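PDB 4RXT: sugar ABC transporter from Agrobacterium radiobacter, which binds the pentose arabinose between its two lobes and probably delivers such sugars to an ABC importer as its periplasmic solute-binding component. Local coordinates for residues A[146-149]-A[150-153]; A[50-53]-A[54-58]; A[215-218]-A[219-222]. All coordinates share one frame; numbering follows the deposited sequence.

Contact 1: A[146-149]-A[150-153]; sequences SLEQ and RRTG. With ARA (alpha-L-arabinopyranose), chain B.
The guanidinium of R150 reaches back past S146, one turn earlier, to grip the bound arabinopyranose with two N-H groups, in the first turns of helix 145-161 of a periplasmic binding protein fold. NH1 of R150 donates to O1 of the sugar at 2.9 Å (N-H...O 165°) and NH2 to O2, two neighbouring ring hydroxyls. The chain is extended from CG to NE, which carries the group along the helix toward its N-terminal end and lays CB of S146 over one guanidinium face, 3.8 Å from NH2. OG of S146 lies 2.8 Å from O3 of the sugar, hydrogen-bonded to it. CD2 of L147 approaches NH1 obliquely and also comes within 3.8 Å of the sugar O4. N109 bonds NE, the backbone O of S200 takes a further bond from NH1, and F226 makes a cation-pi contact, so the rotation of the guanidinium is well fixed.

Further round the helix, E148 and R151 run alongside each other without a direct salt bridge: OE2 of E148 is bonded to Y172 OH and G143 N, and NH2 of R151 forms a salt bridge with D170. A water joins them, donating to OE1 and O of E148 and accepting from NH1 of R151. T152 N and OG1 reach the same carbonyl from opposite faces of its plane, OG1 3.1 Å from E148 O.

Contact 2: A[50-53]-A[54-58]; sequences GQIS and ILENA
The carbonyl oxygen of S53 is held twice by N57, through the backbone and through the side chain. N57 N donates to S53 O at 3.0 Å in the regular i to i+4 pattern, and the amide ND2 adds a weak bond to S53 O at 3.4 Å, bent to 138°. The unusual chi1 of N57, -103°, turns the amide back toward the preceding turn and brings ND2 to that oxygen.

One residue earlier, I52 and E56 lie side by side and point the same way. The carboxylate of E56 passes alongside the CG2 methyl of I52, with OE2 3.6 Å from CG2, while CG of E56 sits against the I52 carbonyl oxygen that its own N-H uses. On another flank, I54 folds its longer branch back over the preceding turn: CG1 stands beside the backbone N (chi1 -69°), and CG1 and CD1 both rest on the backbone oxygen of G50, with CD1 3.3 Å from G50 O.

Q51 points away from the following turn, and its amide is held outside the helix, OE1 by T71 N and NE2 by S69 O. I54 and L55 pack on I10 of strand 9-11, I54 also on L40 of strand 39-41, and I52 and L55 on P79. One flank of residues 50-58 thus faces the sheet while E56 and N57 are exposed, as expected of a sheet-covering helix in the alternating alpha/beta lobe of periplasmic binding proteins.

Contact 3: A[215-218]-A[219-222]; sequences NKLS and DKVK
A Schellman motif ends helix 202-214, and the type I beta turn 217-220 that follows it leads the chain toward strand 222-226. K216 takes the positive phi of the motif (61°), after which L217 offers its carbonyl oxygen to two successive backbone N-H groups. K220 N closes the beta turn, reaching L217 O from above the carbonyl plane. V221 N adds the i to i+4 bond, lying nearly along the C=O axis at 2.9 Å from L217 O, so this single oxygen draws the turn together.

The next carbonyl is met by a side chain. With chi2 at -34° and chi3 at -134°, the K222 chain curls back over the turn and sets NZ 2.9 Å from S218 O, with CD and CE passing the same oxygen. The K222 side chain also touches A123 and M127 of helix 109-128.

Two waters bridge the turn: one accepts from D219 N and donates to K216 O; the other joins OG of S218 to D219, donating to OD1 of D219 at 3.2 Å. OG of S218 lies between its backbone N and carbonyl carbon, a position from which it meets that water.

L217 and V221 both pack on I188 of helix 177-190 and I212 of helix 202-214. A Schellman motif followed directly by a type I turn thus joins helix 202-214 to strand 222-226.

In the fold
Along the chain the order is contact 2, contact 1, contact 3, and they are divided between the two lobes. Contact 2 lies on helix 48-60, against the parallel beta-sheet that contains strands 9-11 and 39-41. Contacts 1 and 3 belong with the mixed beta-sheet: helix 145-161 links strands 133-139 and 165-172, and residues 215-222 lead into strand 222-226. The centre of contact 1 is about 25 Å from the centre of each of the others, while the centres of contacts 2 and 3 are about 42 Å apart, on opposite sides of the chain's centre. Contact 1 alone touches the sugar; contacts 2 and 3 lie away from it, one in each lobe.

Contact 1: A[146-149]-A[150-153]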
loop_
_atom_site.group_PDB
_atom_site.type_symbol
_atom_site.label_atom_id
_atom_site.label_comp_id
_atom_site.label_asym_id
_atom_site.label_seq_id
_atom_site.Cartn_x
_atom_site.Cartn_y
_atom_site.Cartn_z
ATOM N N SER A 146 -3.354 -6.250 -1.928
ATOM C CA SER A 146 -3.623 -5.112 -1.028
ATOM C C SER A 146 -4.715 -4.207 -1.632
ATOM O O SER A 146 -5.683 -3.821 -0.959
ATOM C CB SER A 146 -2.345 -4.316 -0.743
ATOM O OG SER A 146 -1.789 -3.921 -1.966
ATOM N N LEU A 147 -4.542 -3.860 -2.900
ATOM C CA LEU A 147 -5.436 -2.868 -3.533
ATOM C C LEU A 147 -6.863 -3.400 -3.767
ATOM O O LEU A 147 -7.850 -2.654 -3.642
ATOM C CB LEU A 147 -4.851 -2.358 -4.843
ATOM C CG LEU A 147 -3.406 -1.823 -4.738
ATOM C CD1 LEU A 147 -2.963 -1.263 -6.097
ATOM C CD2 LEU A 147 -3.189 -0.801 -3.616
ATOM N N GLU A 148 -6.954 -4.678 -4.164
ATOM C CA GLU A 148 -8.290 -5.278 -4.351
ATOM C C GLU A 148 -9.067 -5.340 -3.024
ATOM O O GLU A 148 -10.292 -5.110 -2.964
ATOM C CB GLU A 148 -8.188 -6.633 -5.018
ATOM C CG GLU A 148 -7.665 -6.549 -6.443
ATOM C CD GLU A 148 -8.483 -5.664 -7.396
ATOM O OE1 GLU A 148 -9.724 -5.510 -7.232
ATOM O OE2 GLU A 148 -7.886 -5.152 -8.370
ATOM N N GLN A 149 -8.351 -5.620 -1.941
ATOM C CA GLN A 149 -8.996 -5.604 -0.620
ATOM C C GLN A 149 -9.450 -4.202 -0.195
ATOM O O GLN A 149 -10.509 -4.033 0.386
ATOM C CB GLN A 149 -8.117 -6.242 0.441
ATOM C CG GLN A 149 -8.002 -7.727 0.220
ATOM C CD GLN A 149 -7.164 -8.401 1.264
ATOM O OE1 GLN A 149 -6.177 -7.854 1.694
ATOM N NE2 GLN A 149 -7.550 -9.598 1.677
ATOM N N ARG A 150 -8.620 -3.189 -0.457
ATOM C CA ARG A 150 -9.015 -1.790 -0.151
ATOM C C ARG A 150 -10.257 -1.426 -0.949
ATOM O O ARG A 150 -11.206 -0.813 -0.435
ATOM C CB ARG A 150 -7.881 -0.820 -0.445
ATOM C CG ARG A 150 -6.709 -1.062 0.447
ATOM C CD ARG A 150 -5.510 -0.244 0.035
ATOM N NE ARG A 150 -4.336 -0.761 0.725
ATOM C CZ ARG A 150 -3.083 -0.436 0.495
ATOM N NH1 ARG A 150 -2.775 0.537 -0.369
ATOM N NH2 ARG A 150 -2.162 -1.061 1.190
ATOM N N ARG A 151 -10.275 -1.821 -2.209
ATOM C CA ARG A 151 -11.423 -1.547 -3.058
ATOM C C ARG A 151 -12.699 -2.191 -2.488
ATOM O O ARG A 151 -13.727 -1.548 -2.362
ATOM C CB ARG A 151 -11.147 -2.025 -4.481
ATOM C CG ARG A 151 -12.351 -2.037 -5.412
ATOM C CD ARG A 151 -11.958 -2.410 -6.830
ATOM N NE ARG A 151 -13.111 -2.431 -7.723
ATOM C CZ ARG A 151 -14.033 -3.387 -7.733
ATOM N NH1 ARG A 151 -13.930 -4.428 -6.928
ATOM N NH2 ARG A 151 -15.049 -3.282 -8.554
ATOM N N THR A 152 -12.589 -3.450 -2.116
ATOM C CA THR A 152 -13.728 -4.186 -1.531
ATOM C C THR A 152 -14.194 -3.514 -0.233
ATOM O O THR A 152 -15.381 -3.276 -0.012
ATOM C CB THR A 152 -13.327 -5.653 -1.303
ATOM O OG1 THR A 152 -13.114 -6.274 -2.579
ATOM C CG2 THR A 152 -14.443 -6.416 -0.603
ATOM N N GLY A 153 -13.248 -3.209 0.644
ATOM C CA GLY A 153 -13.605 -2.669 1.929
ATOM C C GLY A 153 -14.323 -1.336 1.738
ATOM O O GLY A 153 -15.342 -1.047 2.390
HETATM C C1 ARA B . 1.140 0.908 -0.881
HETATM C C2 ARA B . 0.546 -0.514 -0.918
HETATM C C3 ARA B . 1.366 -1.377 -1.862
HETATM C C4 ARA B . 1.527 -0.713 -3.240
HETATM C C5 ARA B . 1.159 0.711 -3.204
HETATM O O1 ARA B . -0.088 1.492 -0.463
HETATM O O2 ARA B . 0.578 -1.115 0.391
HETATM O O3 ARA B . 0.768 -2.684 -1.908
HETATM O O4 ARA B . 0.583 -1.187 -4.203
HETATM O O5 ARA B . 1.673 1.450 -2.083
HETATM O O HOH W 1 -11.757 -5.779 -5.366
#

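Contact 2: A[50-53]-A[54-58]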
loop_
_atom_site.group_PDB
_atom_site.type_symbol
_atom_site.label_atom_id
_atom_site.label_comp_id
_atom_site.label_asym_id
_atom_site.label_seq_id
_atom_site.Cartn_x
_atom_site.Cartn_y
_atom_site.Cartn_z
ATOM N N GLY A 50 9.004 -9.483 -13.804
ATOM C CA GLY A 50 10.229 -9.002 -13.237
ATOM C C GLY A 50 10.377 -9.498 -11.825
ATOM O O GLY A 50 11.446 -9.976 -11.428
ATOM N N GLN A 51 9.314 -9.381 -11.057
ATOM C CA GLN A 51 9.361 -9.876 -9.679
ATOM C C GLN A 51 9.532 -11.400 -9.613
ATOM O O GLN A 51 10.272 -11.914 -8.795
ATOM C CB GLN A 51 8.126 -9.438 -8.883
ATOM C CG GLN A 51 8.352 -9.670 -7.406
ATOM C CD GLN A 51 7.165 -9.362 -6.529
ATOM O OE1 GLN A 51 6.099 -9.932 -6.680
ATOM N NE2 GLN A 51 7.347 -8.446 -5.599
ATOM N N ILE A 52 8.809 -12.109 -10.474
ATOM C CA ILE A 52 8.910 -13.567 -10.489
ATOM C C ILE A 52 10.362 -14.010 -10.792
ATOM O O ILE A 52 10.908 -14.895 -10.135
ATOM C CB ILE A 52 7.892 -14.179 -11.464
ATOM C CG1 ILE A 52 6.462 -13.945 -10.964
ATOM C CG2 ILE A 52 8.127 -15.691 -11.599
ATOM C CD1 ILE A 52 5.410 -14.285 -12.006
ATOM N N SER A 53 10.959 -13.381 -11.796
ATOM C CA SER A 53 12.352 -13.647 -12.160
ATOM C C SER A 53 13.309 -13.403 -11.004
ATOM O O SER A 53 14.184 -14.216 -10.713
ATOM C CB SER A 53 12.765 -12.780 -13.362
ATOM O OG SER A 53 12.075 -13.178 -14.530
ATOM N N ILE A 54 13.112 -12.283 -10.332
ATOM C CA ILE A 54 13.934 -11.938 -9.163
ATOM C C ILE A 54 13.778 -12.973 -8.040
ATOM O O ILE A 54 14.784 -13.406 -7.458
ATOM C CB ILE A 54 13.606 -10.497 -8.675
ATOM C CG1 ILE A 54 14.093 -9.488 -9.707
ATOM C CG2 ILE A 54 14.179 -10.203 -7.272
ATOM C CD1 ILE A 54 13.472 -8.123 -9.536
ATOM N N LEU A 55 12.535 -13.371 -7.752
ATOM C CA LEU A 55 12.295 -14.426 -6.780
ATOM C C LEU A 55 13.011 -15.721 -7.156
ATOM O O LEU A 55 13.711 -16.308 -6.328
ATOM C CB LEU A 55 10.820 -14.661 -6.611
ATOM C CG LEU A 55 10.454 -15.804 -5.679
ATOM C CD1 LEU A 55 10.961 -15.523 -4.275
ATOM C CD2 LEU A 55 8.955 -15.935 -5.644
ATOM N N GLU A 56 12.851 -16.151 -8.411
ATOM C CA GLU A 56 13.510 -17.391 -8.887
ATOM C C GLU A 56 15.018 -17.335 -8.695
ATOM O O GLU A 56 15.641 -18.319 -8.264
ATOM C CB GLU A 56 13.148 -17.688 -10.350
ATOM C CG GLU A 56 11.711 -18.200 -10.455
ATOM C CD GLU A 56 11.111 -18.140 -11.869
ATOM O OE1 GLU A 56 11.750 -17.537 -12.774
ATOM O OE2 GLU A 56 9.972 -18.686 -12.079
ATOM N N ASN A 57 15.611 -16.171 -8.998
ATOM C CA ASN A 57 17.061 -16.001 -8.938
ATOM C C ASN A 57 17.517 -15.990 -7.471
ATOM O O ASN A 57 18.545 -16.565 -7.107
ATOM C CB ASN A 57 17.461 -14.673 -9.605
ATOM C CG ASN A 57 18.036 -14.847 -10.979
ATOM O OD1 ASN A 57 19.086 -15.473 -11.150
ATOM N ND2 ASN A 57 17.383 -14.247 -11.965
ATOM N N ALA A 58 16.746 -15.313 -6.621
ATOM C CA ALA A 58 17.084 -15.266 -5.199
ATOM C C ALA A 58 17.010 -16.686 -4.575
ATOM O O ALA A 58 17.889 -17.106 -3.813
ATOM C CB ALA A 58 16.190 -14.283 -4.457
#

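Contact 3: A[215-218]-A[219-222]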
loop_
_atom_site.group_PDB
_atom_site.type_symbol
_atom_site.label_atom_id
_atom_site.label_comp_id
_atom_site.label_asym_id
_atom_site.label_seq_id
_atom_site.Cartn_x
_atom_site.Cartn_y
_atom_site.Cartn_z
ATOM N N ASN A 215 -5.735 22.274 -10.341
ATOM C CA ASN A 215 -6.962 22.836 -10.849
ATOM C C ASN A 215 -7.759 23.583 -9.810
ATOM O O ASN A 215 -8.852 24.084 -10.085
ATOM C CB ASN A 215 -7.799 21.707 -11.467
ATOM C CG ASN A 215 -7.190 21.229 -12.751
ATOM O OD1 ASN A 215 -7.161 21.964 -13.736
ATOM N ND2 ASN A 215 -6.678 20.020 -12.753
ATOM N N LYS A 216 -7.181 23.706 -8.617
ATOM C CA LYS A 216 -7.802 24.507 -7.540
ATOM C C LYS A 216 -9.159 23.991 -7.143
ATOM O O LYS A 216 -10.109 24.743 -6.987
ATOM C CB LYS A 216 -7.909 25.986 -7.938
ATOM C CG LYS A 216 -6.676 26.552 -8.652
ATOM C CD LYS A 216 -5.426 26.418 -7.843
ATOM C CE LYS A 216 -4.226 26.976 -8.592
ATOM N NZ LYS A 216 -3.015 27.092 -7.715
ATOM N N LEU A 217 -9.239 22.670 -7.030
ATOM C CA LEU A 217 -10.535 22.025 -6.797
ATOM C C LEU A 217 -10.748 21.563 -5.360
ATOM O O LEU A 217 -11.739 20.885 -5.081
ATOM C CB LEU A 217 -10.689 20.832 -7.761
ATOM C CG LEU A 217 -10.890 21.227 -9.223
ATOM C CD1 LEU A 217 -10.887 19.999 -10.122
ATOM C CD2 LEU A 217 -12.149 22.069 -9.406
ATOM N N SER A 218 -9.841 21.903 -4.453
ATOM C CA SER A 218 -9.899 21.420 -3.047
ATOM C C SER A 218 -11.236 21.700 -2.320
ATOM O O SER A 218 -11.684 20.919 -1.462
ATOM C CB SER A 218 -8.712 21.927 -2.203
ATOM O OG SER A 218 -8.667 23.323 -2.112
ATOM N N ASP A 219 -11.888 22.795 -2.674
ATOM C CA ASP A 219 -13.160 23.157 -2.036
ATOM C C ASP A 219 -14.377 22.548 -2.731
ATOM O O ASP A 219 -15.503 22.777 -2.308
ATOM C CB ASP A 219 -13.312 24.677 -1.942
ATOM C CG ASP A 219 -12.329 25.313 -0.940
ATOM O OD1 ASP A 219 -12.014 24.698 0.116
ATOM O OD2 ASP A 219 -11.865 26.443 -1.211
ATOM N N LYS A 220 -14.141 21.774 -3.774
ATOM C CA LYS A 220 -15.215 21.108 -4.539
ATOM C C LYS A 220 -15.112 19.563 -4.564
ATOM O O LYS A 220 -16.154 18.841 -4.742
ATOM C CB LYS A 220 -15.215 21.640 -5.979
ATOM C CG LYS A 220 -15.476 23.129 -6.072
ATOM C CD LYS A 220 -15.586 23.600 -7.510
ATOM C CE LYS A 220 -15.587 25.119 -7.613
ATOM N NZ LYS A 220 -16.949 25.687 -7.418
ATOM N N VAL A 221 -13.910 19.031 -4.387
ATOM C CA VAL A 221 -13.688 17.572 -4.476
ATOM C C VAL A 221 -12.806 17.129 -3.344
ATOM O O VAL A 221 -11.679 17.606 -3.213
ATOM C CB VAL A 221 -13.031 17.149 -5.811
ATOM C CG1 VAL A 221 -12.807 15.637 -5.867
ATOM C CG2 VAL A 221 -13.850 17.664 -6.988
ATOM N N LYS A 222 -13.319 16.196 -2.550
ATOM C CA LYS A 222 -12.614 15.671 -1.397
ATOM C C LYS A 222 -11.908 14.397 -1.755
ATOM O O LYS A 222 -12.549 13.454 -2.270
ATOM C CB LYS A 222 -13.577 15.444 -0.221
ATOM C CG LYS A 222 -14.147 16.743 0.389
ATOM C CD LYS A 222 -13.151 17.922 0.367
ATOM C CE LYS A 222 -13.000 18.724 1.612
ATOM N NZ LYS A 222 -12.390 20.013 1.155
HETATM O O HOH W 2 -11.737 24.870 -4.707
HETATM O O HOH W 3 -9.021 23.821 0.705
#